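Local atomic coordinates of Sso-CP2 metallo-carboxypetidase (Sulfolobus solfataricus, PDB entry 4MMO), a protein that probably hydrolyses peptides as a zinc-dependent carboxypeptidase of the M20 family, working as a two-subunit assembly. Residues A[180-191]-A[302-313]. Residues are numbered along the deposited sequence; the frame is centred on the assembly and turned at random.
Sequences KGLLYVELVLDY and HRAFAKLDFRLV. With SO4 (sulfate ion), chain D.
The strands of 180-191 and 302-313 run side by side and antiparallel, their axes 165° apart. Hydrogen-bonded pairs join G181 with L312, L183 with F310, V185 with L308, L187 with A306 and L189 with A304; V185 N to L308 O and L308 N to V185 O are both 2.7 Å. On the face of L183, V185 and L187 the contact is greasy: L183 CD2 lies 4.0 Å from F310 CD1, while V185 CG2 comes to the edge of the same ring. The other face is mixed, charged groups set among apolar ones. With CG anti to the backbone N (chi1 -159°), D190 brings its carboxylate toward R303 and H302: OD2, met on its anti side, forms a salt bridge with R303 NH1 at 2.6 Å, and OD1 accepts a hydrogen bond from H302 ND1 at 3.0 Å. V188 CG1 lies over one guanidinium face of R303, 3.5 Å from NH2. Without the carboxylate, as with an alanine here, R303 would probably lose its charge partner in this contact and H302 be freer to turn. Near the zinc-side end, L182 CD1 covers a face of the R311 guanidinium, whose NH1 holds sulfate O4 at 2.8 Å; NH2 hydrogen-bonds S198 OG of the second subunit. Strands 337-348 and 283-290 flank this pair in the M20 dimerisation region; helix 207-218 packs on L189, A304 and L308, and the second subunit meets Y184, F305 and K307.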
# COMPACT_ATOMS: atom_id res chain seq x y z
N LYS A 180 16.33 11.03 -18.80
CA LYS A 180 15.10 11.68 -18.38
C LYS A 180 15.32 12.30 -17.01
O LYS A 180 16.16 11.83 -16.24
CB LYS A 180 13.95 10.68 -18.34
CG LYS A 180 13.46 10.24 -19.71
CD LYS A 180 12.12 9.53 -19.61
CE LYS A 180 11.71 8.91 -20.93
NZ LYS A 180 10.39 8.22 -20.81
N GLY A 181 14.58 13.36 -16.72
CA GLY A 181 14.65 14.01 -15.42
C GLY A 181 13.83 13.24 -14.42
O GLY A 181 13.25 12.20 -14.75
N LEU A 182 13.75 13.74 -13.19
CA LEU A 182 13.06 13.03 -12.13
C LEU A 182 12.55 13.94 -11.02
O LEU A 182 13.19 14.91 -10.65
CB LEU A 182 13.98 11.96 -11.54
CG LEU A 182 13.36 11.00 -10.53
CD1 LEU A 182 12.16 10.27 -11.12
CD2 LEU A 182 14.41 10.00 -10.08
N LEU A 183 11.37 13.59 -10.50
CA LEU A 183 10.79 14.24 -9.34
C LEU A 183 10.07 13.20 -8.49
O LEU A 183 9.04 12.68 -8.90
CB LEU A 183 9.80 15.33 -9.78
CG LEU A 183 9.06 16.05 -8.65
CD1 LEU A 183 10.02 16.88 -7.81
CD2 LEU A 183 7.93 16.91 -9.18
N TYR A 184 10.63 12.89 -7.32
CA TYR A 184 9.95 12.03 -6.35
C TYR A 184 9.05 12.88 -5.46
O TYR A 184 9.46 13.95 -5.01
CB TYR A 184 10.94 11.29 -5.45
CG TYR A 184 11.72 10.18 -6.10
CD1 TYR A 184 11.07 9.09 -6.68
CD2 TYR A 184 13.11 10.20 -6.12
CE1 TYR A 184 11.78 8.07 -7.27
CE2 TYR A 184 13.83 9.17 -6.71
CZ TYR A 184 13.17 8.11 -7.28
OH TYR A 184 13.88 7.10 -7.87
N VAL A 185 7.85 12.40 -5.21
CA VAL A 185 6.91 13.10 -4.35
C VAL A 185 6.16 12.12 -3.46
O VAL A 185 5.79 11.03 -3.90
CB VAL A 185 5.89 13.91 -5.17
CG1 VAL A 185 4.77 14.46 -4.29
CG2 VAL A 185 6.60 15.05 -5.89
N GLU A 186 5.96 12.51 -2.21
CA GLU A 186 5.12 11.76 -1.29
C GLU A 186 3.97 12.62 -0.82
O GLU A 186 4.18 13.74 -0.35
CB GLU A 186 5.92 11.26 -0.09
CG GLU A 186 5.05 10.59 0.96
CD GLU A 186 5.84 9.72 1.91
OE1 GLU A 186 6.95 10.13 2.32
OE2 GLU A 186 5.35 8.62 2.24
N LEU A 187 2.75 12.10 -0.96
CA LEU A 187 1.56 12.77 -0.47
C LEU A 187 1.09 12.07 0.78
O LEU A 187 1.06 10.84 0.82
CB LEU A 187 0.45 12.73 -1.52
CG LEU A 187 0.75 13.34 -2.89
CD1 LEU A 187 -0.46 13.22 -3.79
CD2 LEU A 187 1.19 14.79 -2.75
N VAL A 188 0.74 12.84 1.80
CA VAL A 188 0.27 12.27 3.06
C VAL A 188 -0.98 12.99 3.55
O VAL A 188 -1.05 14.22 3.54
CB VAL A 188 1.35 12.36 4.15
CG1 VAL A 188 0.87 11.69 5.43
CG2 VAL A 188 2.65 11.71 3.68
N LEU A 189 -1.97 12.20 3.96
CA LEU A 189 -3.15 12.71 4.62
C LEU A 189 -3.21 12.10 6.01
O LEU A 189 -2.95 10.91 6.18
CB LEU A 189 -4.42 12.34 3.85
CG LEU A 189 -4.57 12.88 2.43
CD1 LEU A 189 -5.88 12.39 1.83
CD2 LEU A 189 -4.51 14.39 2.41
N ASP A 190 -3.52 12.92 7.00
CA ASP A 190 -3.69 12.45 8.37
C ASP A 190 -4.87 13.20 8.98
O ASP A 190 -4.77 14.40 9.25
CB ASP A 190 -2.42 12.67 9.18
CG ASP A 190 -2.34 11.77 10.39
OD1 ASP A 190 -3.40 11.49 10.99
OD2 ASP A 190 -1.22 11.33 10.75
N TYR A 191 -5.98 12.50 9.18
CA TYR A 191 -7.24 13.14 9.55
C TYR A 191 -7.57 13.02 11.04
O TYR A 191 -8.49 13.67 11.52
CB TYR A 191 -8.40 12.54 8.74
CG TYR A 191 -8.48 13.00 7.30
CD1 TYR A 191 -7.60 13.94 6.78
CD2 TYR A 191 -9.47 12.50 6.46
CE1 TYR A 191 -7.69 14.35 5.46
CE2 TYR A 191 -9.57 12.91 5.15
CZ TYR A 191 -8.68 13.84 4.65
OH TYR A 191 -8.78 14.25 3.34
N HIS A 302 -7.04 6.64 9.67
CA HIS A 302 -6.86 8.07 9.90
C HIS A 302 -5.77 8.64 9.00
O HIS A 302 -5.65 9.85 8.84
CB HIS A 302 -6.55 8.35 11.38
CG HIS A 302 -5.21 7.87 11.82
ND1 HIS A 302 -4.07 8.63 11.71
CD2 HIS A 302 -4.82 6.70 12.39
CE1 HIS A 302 -3.04 7.96 12.18
NE2 HIS A 302 -3.47 6.78 12.60
N ARG A 303 -4.99 7.74 8.39
CA ARG A 303 -3.83 8.14 7.61
C ARG A 303 -3.77 7.41 6.27
O ARG A 303 -4.11 6.22 6.18
CB ARG A 303 -2.56 7.85 8.42
CG ARG A 303 -1.32 8.58 7.96
CD ARG A 303 -0.20 8.41 8.97
NE ARG A 303 1.09 8.88 8.46
CZ ARG A 303 1.58 10.10 8.63
NH1 ARG A 303 0.91 11.03 9.29
NH2 ARG A 303 2.77 10.40 8.12
N ALA A 304 -3.35 8.12 5.24
CA ALA A 304 -3.12 7.55 3.92
C ALA A 304 -1.97 8.29 3.25
O ALA A 304 -1.88 9.51 3.34
CB ALA A 304 -4.37 7.67 3.06
N PHE A 305 -1.08 7.55 2.60
CA PHE A 305 -0.01 8.19 1.84
C PHE A 305 0.28 7.48 0.52
O PHE A 305 0.02 6.28 0.36
CB PHE A 305 1.27 8.32 2.67
CG PHE A 305 1.85 7.02 3.13
CD1 PHE A 305 1.39 6.41 4.29
CD2 PHE A 305 2.85 6.40 2.41
CE1 PHE A 305 1.93 5.21 4.72
CE2 PHE A 305 3.39 5.20 2.83
CZ PHE A 305 2.93 4.60 3.99
N ALA A 306 0.81 8.24 -0.43
CA ALA A 306 1.16 7.74 -1.74
C ALA A 306 2.51 8.31 -2.16
O ALA A 306 2.88 9.41 -1.75
CB ALA A 306 0.09 8.12 -2.75
N LYS A 307 3.24 7.56 -2.99
CA LYS A 307 4.53 7.99 -3.50
C LYS A 307 4.50 8.03 -5.02
O LYS A 307 4.14 7.05 -5.67
CB LYS A 307 5.63 7.04 -3.02
CG LYS A 307 5.99 7.21 -1.56
CD LYS A 307 7.09 6.25 -1.14
CE LYS A 307 7.25 6.22 0.38
NZ LYS A 307 8.61 6.66 0.81
N LEU A 308 4.88 9.18 -5.58
CA LEU A 308 4.84 9.40 -7.02
C LEU A 308 6.23 9.73 -7.53
O LEU A 308 7.00 10.43 -6.87
CB LEU A 308 3.91 10.57 -7.35
CG LEU A 308 2.52 10.56 -6.73
CD1 LEU A 308 1.84 11.91 -6.92
CD2 LEU A 308 1.67 9.45 -7.33
N ASP A 309 6.55 9.21 -8.71
CA ASP A 309 7.74 9.63 -9.43
C ASP A 309 7.33 10.13 -10.81
O ASP A 309 6.52 9.50 -11.49
CB ASP A 309 8.76 8.49 -9.53
CG ASP A 309 8.35 7.41 -10.51
OD1 ASP A 309 7.43 6.64 -10.20
OD2 ASP A 309 8.97 7.33 -11.60
N PHE A 310 7.85 11.30 -11.18
CA PHE A 310 7.63 11.87 -12.50
C PHE A 310 8.91 11.77 -13.30
O PHE A 310 9.93 12.32 -12.89
CB PHE A 310 7.25 13.36 -12.40
CG PHE A 310 5.94 13.64 -11.71
CD1 PHE A 310 5.87 13.70 -10.32
CD2 PHE A 310 4.80 13.88 -12.44
CE1 PHE A 310 4.67 13.97 -9.69
CE2 PHE A 310 3.60 14.15 -11.82
CZ PHE A 310 3.53 14.20 -10.44
N ARG A 311 8.88 11.07 -14.43
CA ARG A 311 10.02 11.06 -15.34
C ARG A 311 9.84 12.20 -16.33
O ARG A 311 8.77 12.36 -16.91
CB ARG A 311 10.12 9.74 -16.09
CG ARG A 311 10.24 8.53 -15.20
CD ARG A 311 11.60 8.43 -14.55
NE ARG A 311 11.65 7.30 -13.62
CZ ARG A 311 12.76 6.73 -13.19
NH1 ARG A 311 13.95 7.16 -13.60
NH2 ARG A 311 12.69 5.71 -12.34
N LEU A 312 10.89 12.99 -16.52
CA LEU A 312 10.80 14.22 -17.29
C LEU A 312 11.67 14.18 -18.55
O LEU A 312 12.64 13.43 -18.62
CB LEU A 312 11.22 15.40 -16.41
CG LEU A 312 10.45 15.52 -15.10
CD1 LEU A 312 11.06 16.59 -14.21
CD2 LEU A 312 8.98 15.82 -15.38
N VAL A 313 11.30 15.00 -19.52
CA VAL A 313 12.04 15.11 -20.77
C VAL A 313 12.28 16.59 -21.06
O VAL A 313 11.60 17.44 -20.49
CB VAL A 313 11.27 14.47 -21.95
CG1 VAL A 313 11.01 13.00 -21.67
CG2 VAL A 313 9.95 15.20 -22.19
S SO4 D . 17.13 5.13 -12.45
O1 SO4 D . 16.29 4.62 -11.37
O2 SO4 D . 18.44 5.55 -11.92
O3 SO4 D . 17.17 4.06 -13.45
O4 SO4 D . 16.51 6.30 -13.07